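Local coordinates for YfkN protein (Bacillus subtilis subsp. subtilis, PDB 3GVE), which is of uncertain function but belongs to the calcineurin-like phosphoesterase family and holds a manganese and a magnesium ion in one site, at residues A22-Y27 and H90-V95; L106-F111 and S247-G252; Q174-D179 and G185-Q190; K221-S226 and A231-A236. All coordinates share one frame; numbering follows the deposited sequence.

Contact 1. Residues A22-Y27 and H90-V95; sequences ANMMDY and HPIISV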
loop_
_atom_site.group_PDB
_atom_site.type_symbol
_atom_site.label_atom_id
_atom_site.label_comp_id
_atom_site.label_asym_id
_atom_site.label_seq_id
_atom_site.Cartn_x
_atom_site.Cartn_y
_atom_site.Cartn_z
ATOM N N ALA A 22 10.892 3.437 -1.870
ATOM C CA ALA A 22 11.564 4.250 -0.828
ATOM C C ALA A 22 11.733 3.539 0.513
ATOM O O ALA A 22 12.110 4.144 1.499
ATOM C CB ALA A 22 10.864 5.611 -0.634
ATOM N N ASN A 23 11.473 2.242 0.522
ATOM C CA ASN A 23 11.710 1.425 1.714
ATOM C C ASN A 23 13.187 1.033 1.840
ATOM O O ASN A 23 13.590 -0.056 1.466
ATOM C CB ASN A 23 10.795 0.186 1.713
ATOM C CG ASN A 23 9.316 0.550 1.733
ATOM O OD1 ASN A 23 8.584 0.306 0.787
ATOM N ND2 ASN A 23 8.891 1.150 2.794
HETATM N N MSE A 24 13.966 1.960 2.383
HETATM C CA MSE A 24 15.402 1.784 2.615
HETATM C C MSE A 24 15.627 0.892 3.828
HETATM O O MSE A 24 16.277 -0.126 3.745
HETATM C CB MSE A 24 16.075 3.142 2.829
HETATM C CG MSE A 24 16.012 4.035 1.575
HETATM SE SE MSE A 24 17.024 3.358 0.062
HETATM C CE MSE A 24 15.503 2.618 -0.984
HETATM N N MSE A 25 15.076 1.317 4.952
HETATM C CA MSE A 25 15.122 0.535 6.176
HETATM C C MSE A 25 14.013 -0.512 6.210
HETATM O O MSE A 25 13.018 -0.400 5.514
HETATM C CB MSE A 25 14.996 1.454 7.385
HETATM C CG MSE A 25 16.157 2.416 7.544
HETATM SE SE MSE A 25 17.855 1.515 7.956
HETATM C CE MSE A 25 17.599 1.403 9.893
ATOM N N ASP A 26 14.189 -1.519 7.056
ATOM C CA ASP A 26 13.126 -2.486 7.303
ATOM C C ASP A 26 12.210 -1.882 8.380
ATOM O O ASP A 26 12.215 -2.291 9.543
ATOM C CB ASP A 26 13.688 -3.874 7.675
ATOM C CG ASP A 26 14.681 -3.854 8.840
ATOM O OD1 ASP A 26 15.261 -2.805 9.142
ATOM O OD2 ASP A 26 14.898 -4.933 9.410
ATOM N N TYR A 27 11.442 -0.883 7.968
ATOM C CA TYR A 27 10.725 0.010 8.879
ATOM C C TYR A 27 9.399 0.492 8.300
ATOM O O TYR A 27 9.325 0.921 7.158
ATOM C CB TYR A 27 11.612 1.216 9.218
ATOM C CG TYR A 27 11.226 1.892 10.520
ATOM C CD1 TYR A 27 11.722 1.431 11.735
ATOM C CD2 TYR A 27 10.349 2.963 10.536
ATOM C CE1 TYR A 27 11.360 2.033 12.919
ATOM C CE2 TYR A 27 9.996 3.578 11.729
ATOM C CZ TYR A 27 10.510 3.095 12.904
ATOM O OH TYR A 27 10.157 3.665 14.107
ATOM N N HIS A 90 20.057 12.812 -3.908
ATOM C CA HIS A 90 18.855 12.252 -3.290
ATOM C C HIS A 90 19.318 11.125 -2.350
ATOM O O HIS A 90 20.056 10.262 -2.762
ATOM C CB HIS A 90 17.934 11.696 -4.379
ATOM C CG HIS A 90 16.559 11.353 -3.892
ATOM N ND1 HIS A 90 16.337 10.461 -2.867
ATOM C CD2 HIS A 90 15.343 11.796 -4.279
ATOM C CE1 HIS A 90 15.041 10.362 -2.650
ATOM N NE2 HIS A 90 14.415 11.156 -3.497
ATOM N N PRO A 91 18.868 11.130 -1.096
ATOM C CA PRO A 91 19.317 10.113 -0.131
ATOM C C PRO A 91 19.076 8.668 -0.590
ATOM O O PRO A 91 19.875 7.814 -0.290
ATOM C CB PRO A 91 18.496 10.442 1.119
ATOM C CG PRO A 91 18.310 11.888 1.033
ATOM C CD PRO A 91 18.066 12.169 -0.427
ATOM N N ILE A 92 18.000 8.412 -1.323
ATOM C CA ILE A 92 17.782 7.069 -1.855
ATOM C C ILE A 92 18.870 6.713 -2.888
ATOM O O ILE A 92 19.423 5.622 -2.885
ATOM C CB ILE A 92 16.374 6.922 -2.438
ATOM C CG1 ILE A 92 15.358 6.929 -1.291
ATOM C CG2 ILE A 92 16.271 5.649 -3.278
ATOM C CD1 ILE A 92 13.918 6.971 -1.750
ATOM N N ILE A 93 19.168 7.662 -3.761
ATOM C CA ILE A 93 20.248 7.500 -4.723
ATOM C C ILE A 93 21.610 7.299 -4.033
ATOM O O ILE A 93 22.410 6.509 -4.491
ATOM C CB ILE A 93 20.278 8.668 -5.741
ATOM C CG1 ILE A 93 18.959 8.710 -6.549
ATOM C CG2 ILE A 93 21.507 8.567 -6.676
ATOM C CD1 ILE A 93 18.665 7.423 -7.370
ATOM N N SER A 94 21.859 7.989 -2.921
ATOM C CA SER A 94 23.102 7.706 -2.136
ATOM C C SER A 94 23.207 6.271 -1.720
ATOM O O SER A 94 24.308 5.715 -1.741
ATOM C CB SER A 94 23.191 8.585 -0.910
ATOM O OG SER A 94 23.121 9.960 -1.245
ATOM N N VAL A 95 22.088 5.660 -1.333
ATOM C CA VAL A 95 22.117 4.225 -0.989
ATOM C C VAL A 95 22.478 3.355 -2.200
ATOM O O VAL A 95 23.285 2.444 -2.149
ATOM C CB VAL A 95 20.760 3.752 -0.388
ATOM C CG1 VAL A 95 20.738 2.283 -0.172
ATOM C CG2 VAL A 95 20.526 4.476 0.976
#

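Contact 2. Residues L106-F111 and S247-G252; sequences LGNHEF and SGHQHG. With MG (magnesium ion), chain D; MN (manganese (II) ion), chain C.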
loop_
_atom_site.group_PDB
_atom_site.type_symbol
_atom_site.label_atom_id
_atom_site.label_comp_id
_atom_site.label_asym_id
_atom_site.label_seq_id
_atom_site.Cartn_x
_atom_site.Cartn_y
_atom_site.Cartn_z
ATOM N N LEU A 106 13.087 4.253 -14.902
ATOM C CA LEU A 106 11.978 4.993 -14.365
ATOM C C LEU A 106 10.747 4.133 -14.274
ATOM O O LEU A 106 10.319 3.504 -15.192
ATOM C CB LEU A 106 11.692 6.219 -15.223
ATOM C CG LEU A 106 12.938 7.088 -15.493
ATOM C CD1 LEU A 106 12.609 8.220 -16.390
ATOM C CD2 LEU A 106 13.631 7.556 -14.253
ATOM N N GLY A 107 10.155 4.149 -13.058
ATOM C CA GLY A 107 8.847 3.570 -12.890
ATOM C C GLY A 107 7.848 4.753 -12.933
ATOM O O GLY A 107 8.212 5.949 -13.014
ATOM N N ASN A 108 6.556 4.390 -12.958
ATOM C CA ASN A 108 5.537 5.471 -13.029
ATOM C C ASN A 108 5.639 6.446 -11.868
ATOM O O ASN A 108 5.426 7.648 -11.977
ATOM C CB ASN A 108 4.093 4.924 -13.157
ATOM C CG ASN A 108 3.803 3.741 -12.229
ATOM O OD1 ASN A 108 4.450 2.693 -12.239
ATOM N ND2 ASN A 108 2.885 3.969 -11.335
ATOM N N HIS A 109 5.930 5.919 -10.687
ATOM C CA HIS A 109 5.967 6.773 -9.459
ATOM C C HIS A 109 7.161 7.744 -9.443
ATOM O O HIS A 109 7.106 8.686 -8.642
ATOM C CB HIS A 109 5.847 5.933 -8.191
ATOM C CG HIS A 109 4.463 5.424 -8.005
ATOM N ND1 HIS A 109 3.415 6.246 -7.618
ATOM C CD2 HIS A 109 3.935 4.209 -8.247
ATOM C CE1 HIS A 109 2.286 5.529 -7.587
ATOM N NE2 HIS A 109 2.586 4.282 -7.943
ATOM N N GLU A 110 8.161 7.547 -10.298
ATOM C CA GLU A 110 9.252 8.511 -10.402
ATOM C C GLU A 110 8.780 9.879 -10.892
ATOM O O GLU A 110 9.474 10.837 -10.694
ATOM C CB GLU A 110 10.360 7.963 -11.325
ATOM C CG GLU A 110 11.559 7.315 -10.592
ATOM C CD GLU A 110 11.197 6.011 -9.932
ATOM O OE1 GLU A 110 10.518 5.203 -10.568
ATOM O OE2 GLU A 110 11.580 5.795 -8.795
ATOM N N PHE A 111 7.609 9.926 -11.500
ATOM C CA PHE A 111 7.073 11.161 -12.056
ATOM C C PHE A 111 6.162 11.930 -11.112
ATOM O O PHE A 111 5.740 13.018 -11.429
ATOM C CB PHE A 111 6.328 10.840 -13.359
ATOM C CG PHE A 111 7.229 10.309 -14.441
ATOM C CD1 PHE A 111 7.929 11.174 -15.251
ATOM C CD2 PHE A 111 7.410 8.951 -14.610
ATOM C CE1 PHE A 111 8.784 10.688 -16.223
ATOM C CE2 PHE A 111 8.255 8.468 -15.563
ATOM C CZ PHE A 111 8.935 9.329 -16.370
ATOM N N SER A 247 11.253 -7.374 -14.822
ATOM C CA SER A 247 9.874 -6.949 -14.849
ATOM C C SER A 247 9.517 -6.478 -13.453
ATOM O O SER A 247 10.125 -6.824 -12.478
ATOM C CB SER A 247 8.994 -8.126 -15.292
ATOM O OG SER A 247 7.611 -7.823 -15.284
ATOM N N GLY A 248 8.496 -5.662 -13.397
ATOM C CA GLY A 248 7.966 -5.109 -12.152
ATOM C C GLY A 248 6.523 -4.639 -12.333
ATOM O O GLY A 248 5.761 -5.255 -13.056
ATOM N N HIS A 249 6.227 -3.530 -11.665
ATOM C CA HIS A 249 4.986 -2.783 -11.740
ATOM C C HIS A 249 3.819 -3.494 -11.043
ATOM O O HIS A 249 3.121 -2.879 -10.279
ATOM C CB HIS A 249 4.662 -2.407 -13.190
ATOM C CG HIS A 249 3.458 -1.535 -13.333
ATOM N ND1 HIS A 249 3.367 -0.287 -12.750
ATOM C CD2 HIS A 249 2.293 -1.733 -13.994
ATOM C CE1 HIS A 249 2.196 0.243 -13.052
ATOM N NE2 HIS A 249 1.524 -0.614 -13.800
ATOM N N GLN A 250 3.603 -4.775 -11.333
ATOM C CA GLN A 250 2.464 -5.524 -10.795
ATOM C C GLN A 250 2.619 -5.939 -9.330
ATOM O O GLN A 250 1.650 -6.289 -8.681
ATOM C CB GLN A 250 2.178 -6.762 -11.645
ATOM C CG GLN A 250 1.400 -6.476 -12.912
ATOM C CD GLN A 250 1.389 -7.657 -13.871
ATOM O OE1 GLN A 250 2.274 -8.483 -13.869
ATOM N NE2 GLN A 250 0.383 -7.698 -14.717
ATOM N N HIS A 251 3.836 -5.888 -8.813
ATOM C CA HIS A 251 4.096 -6.312 -7.434
ATOM C C HIS A 251 3.824 -7.828 -7.248
ATOM O O HIS A 251 3.561 -8.280 -6.142
ATOM C CB HIS A 251 3.303 -5.459 -6.405
ATOM C CG HIS A 251 3.694 -4.005 -6.353
ATOM N ND1 HIS A 251 3.405 -3.211 -5.268
ATOM C CD2 HIS A 251 4.328 -3.200 -7.244
ATOM C CE1 HIS A 251 3.864 -1.989 -5.479
ATOM N NE2 HIS A 251 4.408 -1.947 -6.680
ATOM N N GLY A 252 3.917 -8.591 -8.338
ATOM C CA GLY A 252 3.765 -10.041 -8.318
ATOM C C GLY A 252 5.083 -10.795 -8.295
ATOM O O GLY A 252 6.122 -10.187 -8.065
HETATM MG MG MG D . 4.738 0.934 -11.180
HETATM MN MN MN C . 5.013 -0.057 -7.737
HETATM O O HOH W 1 3.695 -0.448 -9.459
HETATM O O HOH W 2 3.161 1.114 -7.246
#

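Contact 3. Residues Q174-D179 and G185-Q190; sequences QIMTWD and GQVQVQ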
loop_
_atom_site.group_PDB
_atom_site.type_symbol
_atom_site.label_atom_id
_atom_site.label_comp_id
_atom_site.label_asym_id
_atom_site.label_seq_id
_atom_site.Cartn_x
_atom_site.Cartn_y
_atom_site.Cartn_z
ATOM N N GLN A 174 0.688 4.851 -19.450
ATOM C CA GLN A 174 -0.360 5.317 -18.575
ATOM C C GLN A 174 0.100 6.409 -17.604
ATOM O O GLN A 174 -0.720 6.969 -16.900
ATOM C CB GLN A 174 -0.951 4.125 -17.804
ATOM C CG GLN A 174 -1.835 3.197 -18.620
ATOM C CD GLN A 174 -1.060 2.276 -19.548
ATOM O OE1 GLN A 174 0.139 2.136 -19.443
ATOM N NE2 GLN A 174 -1.770 1.635 -20.463
ATOM N N ILE A 175 1.395 6.721 -17.571
ATOM C CA ILE A 175 1.853 7.851 -16.745
ATOM C C ILE A 175 1.178 9.157 -17.208
ATOM O O ILE A 175 1.026 10.069 -16.456
ATOM C CB ILE A 175 3.405 8.017 -16.728
ATOM C CG1 ILE A 175 3.958 8.335 -18.117
ATOM C CG2 ILE A 175 4.089 6.785 -16.135
ATOM C CD1 ILE A 175 5.467 8.727 -18.090
HETATM N N MSE A 176 0.745 9.197 -18.462
HETATM C CA MSE A 176 0.061 10.379 -18.988
HETATM C C MSE A 176 -1.292 10.590 -18.306
HETATM O O MSE A 176 -1.790 11.695 -18.249
HETATM C CB MSE A 176 -0.127 10.253 -20.498
HETATM C CG MSE A 176 1.170 10.216 -21.307
HETATM SE SE MSE A 176 2.461 11.638 -20.916
HETATM C CE MSE A 176 1.341 13.214 -21.114
ATOM N N THR A 177 -1.868 9.519 -17.787
ATOM C CA THR A 177 -3.077 9.578 -16.977
ATOM C C THR A 177 -2.738 9.764 -15.498
ATOM O O THR A 177 -3.225 10.663 -14.852
ATOM C CB THR A 177 -3.904 8.285 -17.153
ATOM O OG1 THR A 177 -4.303 8.184 -18.517
ATOM C CG2 THR A 177 -5.157 8.292 -16.279
ATOM N N TRP A 178 -1.890 8.894 -14.969
ATOM C CA TRP A 178 -1.551 8.919 -13.548
ATOM C C TRP A 178 -0.918 10.233 -13.101
ATOM O O TRP A 178 -1.112 10.653 -11.981
ATOM C CB TRP A 178 -0.618 7.749 -13.211
ATOM C CG TRP A 178 -1.199 6.392 -13.475
ATOM C CD1 TRP A 178 -2.491 6.006 -13.306
ATOM C CD2 TRP A 178 -0.488 5.243 -13.922
ATOM N NE1 TRP A 178 -2.632 4.679 -13.624
ATOM C CE2 TRP A 178 -1.416 4.189 -14.019
ATOM C CE3 TRP A 178 0.841 5.005 -14.280
ATOM C CZ2 TRP A 178 -1.049 2.914 -14.430
ATOM C CZ3 TRP A 178 1.198 3.739 -14.693
ATOM C CH2 TRP A 178 0.259 2.714 -14.771
ATOM N N ASP A 179 -0.125 10.831 -13.982
ATOM C CA ASP A 179 0.564 12.103 -13.715
ATOM C C ASP A 179 0.204 13.162 -14.772
ATOM O O ASP A 179 1.031 13.923 -15.225
ATOM C CB ASP A 179 2.087 11.904 -13.599
ATOM C CG ASP A 179 2.535 11.773 -12.163
ATOM O OD1 ASP A 179 2.222 12.670 -11.366
ATOM O OD2 ASP A 179 3.169 10.770 -11.819
ATOM N N GLY A 185 1.288 18.056 -21.932
ATOM C CA GLY A 185 1.922 19.161 -22.631
ATOM C C GLY A 185 3.440 19.227 -22.520
ATOM O O GLY A 185 4.068 20.069 -23.149
ATOM N N GLN A 186 4.025 18.324 -21.736
ATOM C CA GLN A 186 5.464 18.339 -21.479
ATOM C C GLN A 186 6.240 17.133 -22.004
ATOM O O GLN A 186 7.394 17.257 -22.344
ATOM C CB GLN A 186 5.716 18.500 -19.986
ATOM C CG GLN A 186 5.086 19.744 -19.411
ATOM C CD GLN A 186 5.703 20.157 -18.107
ATOM O OE1 GLN A 186 6.884 20.436 -18.034
ATOM N NE2 GLN A 186 4.904 20.180 -17.071
ATOM N N VAL A 187 5.594 15.971 -22.053
ATOM C CA VAL A 187 6.186 14.774 -22.638
ATOM C C VAL A 187 5.078 13.999 -23.280
ATOM O O VAL A 187 3.908 14.311 -23.057
ATOM C CB VAL A 187 6.864 13.913 -21.545
ATOM C CG1 VAL A 187 8.023 14.617 -20.913
ATOM C CG2 VAL A 187 5.849 13.439 -20.438
ATOM N N GLN A 188 5.490 13.017 -24.036
ATOM C CA GLN A 188 4.580 11.970 -24.559
ATOM C C GLN A 188 5.257 10.610 -24.365
ATOM O O GLN A 188 6.476 10.547 -24.065
ATOM C CB GLN A 188 4.332 12.120 -26.056
ATOM C CG GLN A 188 5.530 11.792 -26.873
ATOM C CD GLN A 188 5.451 12.192 -28.329
ATOM O OE1 GLN A 188 5.991 13.213 -28.727
ATOM N NE2 GLN A 188 4.817 11.351 -29.156
ATOM N N VAL A 189 4.507 9.524 -24.450
ATOM C CA VAL A 189 5.104 8.224 -24.205
ATOM C C VAL A 189 4.794 7.218 -25.298
ATOM O O VAL A 189 3.645 6.905 -25.562
ATOM C CB VAL A 189 4.669 7.627 -22.837
ATOM C CG1 VAL A 189 5.407 6.328 -22.559
ATOM C CG2 VAL A 189 4.886 8.614 -21.710
ATOM N N GLN A 190 5.852 6.719 -25.909
ATOM C CA GLN A 190 5.778 5.752 -26.970
ATOM C C GLN A 190 5.456 4.368 -26.402
ATOM O O GLN A 190 5.886 4.007 -25.305
ATOM C CB GLN A 190 7.116 5.752 -27.707
ATOM C CG GLN A 190 7.223 4.807 -28.889
ATOM C CD GLN A 190 8.602 4.826 -29.515
ATOM O OE1 GLN A 190 9.585 5.139 -28.863
ATOM N NE2 GLN A 190 8.676 4.460 -30.788
#

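Contact 4. Residues K221-S226 and A231-A236; sequences KQAQSS and AVFDLA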
loop_
_atom_site.group_PDB
_atom_site.type_symbol
_atom_site.label_atom_id
_atom_site.label_comp_id
_atom_site.label_asym_id
_atom_site.label_seq_id
_atom_site.Cartn_x
_atom_site.Cartn_y
_atom_site.Cartn_z
ATOM N N LYS A 221 -0.567 -13.241 -19.746
ATOM C CA LYS A 221 -0.339 -14.578 -20.292
ATOM C C LYS A 221 -0.461 -14.697 -21.808
ATOM O O LYS A 221 -0.030 -15.684 -22.369
ATOM C CB LYS A 221 -1.297 -15.582 -19.651
ATOM C CG LYS A 221 -1.001 -15.860 -18.171
ATOM C CD LYS A 221 -2.127 -16.708 -17.621
ATOM C CE LYS A 221 -1.905 -17.233 -16.240
ATOM N NZ LYS A 221 -3.045 -18.158 -15.915
ATOM N N GLN A 222 -1.061 -13.696 -22.446
ATOM C CA GLN A 222 -1.274 -13.713 -23.891
ATOM C C GLN A 222 -0.976 -12.349 -24.518
ATOM O O GLN A 222 -0.846 -11.347 -23.809
ATOM C CB GLN A 222 -2.723 -14.128 -24.194
ATOM C CG GLN A 222 -3.027 -15.596 -23.850
ATOM C CD GLN A 222 -3.625 -15.758 -22.467
ATOM O OE1 GLN A 222 -4.044 -14.799 -21.857
ATOM N NE2 GLN A 222 -3.638 -16.995 -21.965
ATOM N N ALA A 223 -0.878 -12.324 -25.852
ATOM C CA ALA A 223 -0.525 -11.098 -26.556
ATOM C C ALA A 223 -1.512 -9.976 -26.316
ATOM O O ALA A 223 -2.702 -10.176 -26.108
ATOM C CB ALA A 223 -0.394 -11.362 -28.064
ATOM N N GLN A 224 -0.965 -8.780 -26.328
ATOM C CA GLN A 224 -1.742 -7.566 -26.292
ATOM C C GLN A 224 -1.254 -6.672 -27.439
ATOM O O GLN A 224 -0.305 -6.984 -28.114
ATOM C CB GLN A 224 -1.567 -6.857 -24.947
ATOM C CG GLN A 224 -2.226 -7.543 -23.767
ATOM C CD GLN A 224 -1.855 -6.860 -22.468
ATOM O OE1 GLN A 224 -0.807 -7.117 -21.910
ATOM N NE2 GLN A 224 -2.682 -5.966 -22.016
ATOM N N SER A 225 -1.928 -5.558 -27.636
ATOM C CA SER A 225 -1.573 -4.616 -28.682
ATOM C C SER A 225 -0.883 -3.390 -28.125
ATOM O O SER A 225 -0.571 -3.306 -26.958
ATOM C CB SER A 225 -2.828 -4.214 -29.450
ATOM O OG SER A 225 -3.223 -5.283 -30.272
ATOM N N SER A 226 -0.616 -2.425 -28.984
ATOM C CA SER A 226 0.162 -1.265 -28.560
ATOM C C SER A 226 -0.531 -0.466 -27.454
ATOM O O SER A 226 -1.747 -0.388 -27.421
ATOM C CB SER A 226 0.454 -0.362 -29.764
ATOM O OG SER A 226 -0.732 -0.008 -30.428
ATOM N N ALA A 231 3.357 -5.188 -20.478
ATOM C CA ALA A 231 3.759 -5.571 -21.819
ATOM C C ALA A 231 4.906 -6.567 -21.935
ATOM O O ALA A 231 5.413 -6.751 -23.017
ATOM C CB ALA A 231 4.103 -4.297 -22.632
ATOM N N VAL A 232 5.325 -7.184 -20.835
ATOM C CA VAL A 232 6.477 -8.091 -20.885
ATOM C C VAL A 232 6.317 -9.254 -21.886
ATOM O O VAL A 232 7.247 -9.608 -22.578
ATOM C CB VAL A 232 6.845 -8.625 -19.490
ATOM C CG1 VAL A 232 7.859 -9.780 -19.624
ATOM C CG2 VAL A 232 7.440 -7.488 -18.639
ATOM N N PHE A 233 5.136 -9.854 -21.940
ATOM C CA PHE A 233 4.923 -10.955 -22.885
ATOM C C PHE A 233 5.189 -10.483 -24.315
ATOM O O PHE A 233 5.787 -11.177 -25.097
ATOM C CB PHE A 233 3.500 -11.503 -22.759
ATOM C CG PHE A 233 3.218 -12.672 -23.662
ATOM C CD1 PHE A 233 3.461 -13.972 -23.252
ATOM C CD2 PHE A 233 2.690 -12.457 -24.918
ATOM C CE1 PHE A 233 3.176 -15.052 -24.108
ATOM C CE2 PHE A 233 2.403 -13.531 -25.769
ATOM C CZ PHE A 233 2.645 -14.822 -25.358
ATOM N N ASP A 234 4.715 -9.289 -24.632
ATOM C CA ASP A 234 4.916 -8.707 -25.955
ATOM C C ASP A 234 6.366 -8.302 -26.235
ATOM O O ASP A 234 6.852 -8.492 -27.332
ATOM C CB ASP A 234 3.932 -7.550 -26.161
ATOM C CG ASP A 234 2.491 -7.989 -25.946
ATOM O OD1 ASP A 234 2.067 -8.972 -26.558
ATOM O OD2 ASP A 234 1.829 -7.388 -25.125
ATOM N N LEU A 235 7.049 -7.761 -25.233
ATOM C CA LEU A 235 8.478 -7.529 -25.357
ATOM C C LEU A 235 9.215 -8.824 -25.690
ATOM O O LEU A 235 10.053 -8.866 -26.572
ATOM C CB LEU A 235 9.038 -6.977 -24.057
ATOM C CG LEU A 235 9.002 -5.470 -23.904
ATOM C CD1 LEU A 235 9.497 -5.129 -22.492
ATOM C CD2 LEU A 235 9.885 -4.761 -24.964
ATOM N N ALA A 236 8.877 -9.892 -24.981
ATOM C CA ALA A 236 9.586 -11.155 -25.170
ATOM C C ALA A 236 9.302 -11.795 -26.525
ATOM O O ALA A 236 10.151 -12.480 -27.058
ATOM C CB ALA A 236 9.237 -12.132 -24.043
HETATM O O HOH W 3 0.861 -9.161 -23.204
HETATM O O HOH W 4 1.832 -4.657 -25.922
#

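Contact 1. Residues A22-Y27 and H90-V95
Ile92 puts two of its branches against the loop 22-27, and each meets a different neighbour. The longer branch runs on extended (chi2 172°), carrying CD1 to Ala22, where it rests 3.5 Å from Ala22 CB; Ala22 CA is only slightly farther from the same methyl, at 3.7 Å. The shorter branch, CG2, comes within 3.9 Å of Met24 CE. Met24 is a selenomethionine, and its chain crosses Ile92 at about a right angle.

In shape, the selenium is the bump. It settles in the shallow hollow between Ile92 and Val95, two residues one turn apart on the helix. On the Val95 side it lies over the fork of the branched side chain, with SE 3.8 Å from Val95 CB and practically as near to CG1 and CG2. The Met24 chain bends at chi2 and again at chi3, which turns CE back toward Ile92. The side chains of Met24 and Val95 run past each other in opposite directions.

In the fold, this joins the loop after strand 9-17 to the first turn of helix 91-98. The loop leaves directly from the family's Asp-x-His motif, whose Asp19 and His21 both bind the manganese; Ala22 is the next residue. The helix start is fixed by His90 at the N-cap: its ND1 accepts from Ile92 N at 3.1 Å, the donor within 8° of the ring plane.

No hydrogen bond crosses between the two segments, and all four touching residues are buried. Leu71 of helix 70-85 packs against Ile92, and Asn69 against Ala22.

Contact 2. Residues L106-F111 and S247-G252
Asn108 OD1 and His249 ND1 come within 3.2 Å of each other, not through a hydrogen bond but because both bind the same magnesium ion. OD1 of Asn108 is 2.1 Å from the metal, ND1 of His249 2.4 Å. The two side chains cross at about a right angle, the amide and ring planes 84° apart, with OD1 at the edge of the imidazole near its plane. A trans first torsion (chi1 -175°) swings the His249 ring over to the magnesium, and Glu229 engages its other nitrogen.

The two segments are the Gly-Asn-His-Glu and Gly-His-x-His signatures of the calcineurin-like phosphoesterases. His249 and His251, one residue apart in the second, serve different metals: NE2 of His251 binds the manganese at 2.2 Å. The chain turns sharply at His249, with Gln250 N bonded to Gly248 O. Asp64 bridges the two metals, and water 1 does so too, donating a hydrogen bond to His249 O at 2.6 Å.

The firm side lies behind Asn108. Glu110 OE1 accepts from Gly107 N at 2.7 Å and also from Asp64 N, while OE2 takes Leu65 N; this second-shell carboxylate therefore ties the Asn108 turn to the segment carrying the bridging aspartate.

Across the metals the packing is sparse: between the two segments the only direct touch is Asn108 with His249, and ions and waters span the rest. Here His109 and both metal-binding histidines are partly exposed, and a citric acid molecule, probably from the crystallisation liquor, hydrogen-bonds to Asn108 ND2 and His109 NE2.

Contact 3. Residues Q174-D179 and G185-Q190
Gln174 O takes two backbone N-H groups, from Thr177 at 2.9 Å and from Trp178 at 3.0 Å, and so secures the turn that offers Ile175 and Met176 to Val187 and Val189. The same oxygen lies 3.3 Å above one face of the Trp178 ring system, offset toward its rim, which places the indole beside the start of the helix.

Across the contact there are no hydrogen bonds; the fit is made by apolar side chains. Val189 CG2 is the methyl on which both helix residues close. Ile175 lays its longer branch beside it, with CG1 and CD1 each 3.7 Å from Val189 CG2, the two side chains crossing at about a right angle. Met176, a selenomethionine, approaches that methyl from the next position, its SE 4.0 Å from Val189 CG2. From there its chain, bent at chi2 (-50°) and chi3 (-53°), curls over the backbone of the other segment. SE approaches Val187 CG2 to 3.9 Å, and the terminal CE touches Val187 O at 3.4 Å, a contact of methyl with carbonyl oxygen. The CB of Val189 is directed toward the helix, that of Gln188 away from it, as expected of an extended chain.

The contact packs the short helix 175-178 against strand 188-189 and Val187 just before it; the strand pairs antiparallel with strand 134-135. Val134 of that partner strand touches both Ile175 and Val187, and Leu183 of helix 180-183 adds to the cover of Ile175 and Met176. On the helix's other flank, Trp178 lies against Asn108 and the His249 ring.

Contact 4. Residues K221-S226 and A231-A236
Gln224 and Asp234 tie a loop to the helix of a beta-alpha-beta crossover: helix 232-238 connects the parallel strands 210-215 and 244-247, and the loop 221-226 folds back over its first turn.

The polar part centres on the Asp234 carboxylate. Its OD1 accepts a nearly straight bond from Gln224 N (3.0 Å, 168°), met on the syn side and 19° out of the carboxylate plane. OD2 shares the same N-H only weakly. Water 4 donates both to OD2, at 2.8 Å, and to Ser225 O; water 3, also 2.8 Å from OD2, reaches Gln222 O. Directly or through water, the acid thus holds Gln222, Gln224 and Ser225 of a loop without regular structure.

The aromatic part is Phe233, trans about its first torsion (chi1 -178°), which lays the ring against the loop backbone. Gln222 CA stands 4.1 Å above one ring face, near the rim; Lys221 O is over that face as well, 3.7 Å from Phe233 CE1. The Lys221 side chain leaves the contact, its NZ bonded to Arg340 O of the second subunit.

The two parts meet where Asp234 OD1 lies in the plane of the Phe233 ring, at its edge, 3.9 Å from Phe233 CD2.

Overall arrangement
Contact 2 is the metal site, and the others lie at much the same distance around it, measured between centres. Contact 3, about 15 Å away, touches it directly: Asn108 CB lies 3.4 Å from Trp178 CE3, and His249 CE1 3.6 Å from Trp178 CH2, so the indole backs two magnesium ligands. Contact 4, about 17 Å away, touches it where Val232 packs on Ser247 of strand 244-247, which leads into the His249 loop. Both are nested in the span contact 2 closes. Contact 1, about 16 Å away, does not touch it; the side chain of Ala22 is about 11 Å from the manganese. Contacts 1 and 4 occupy opposite sides of the chain's centre, about 32 Å apart between centres.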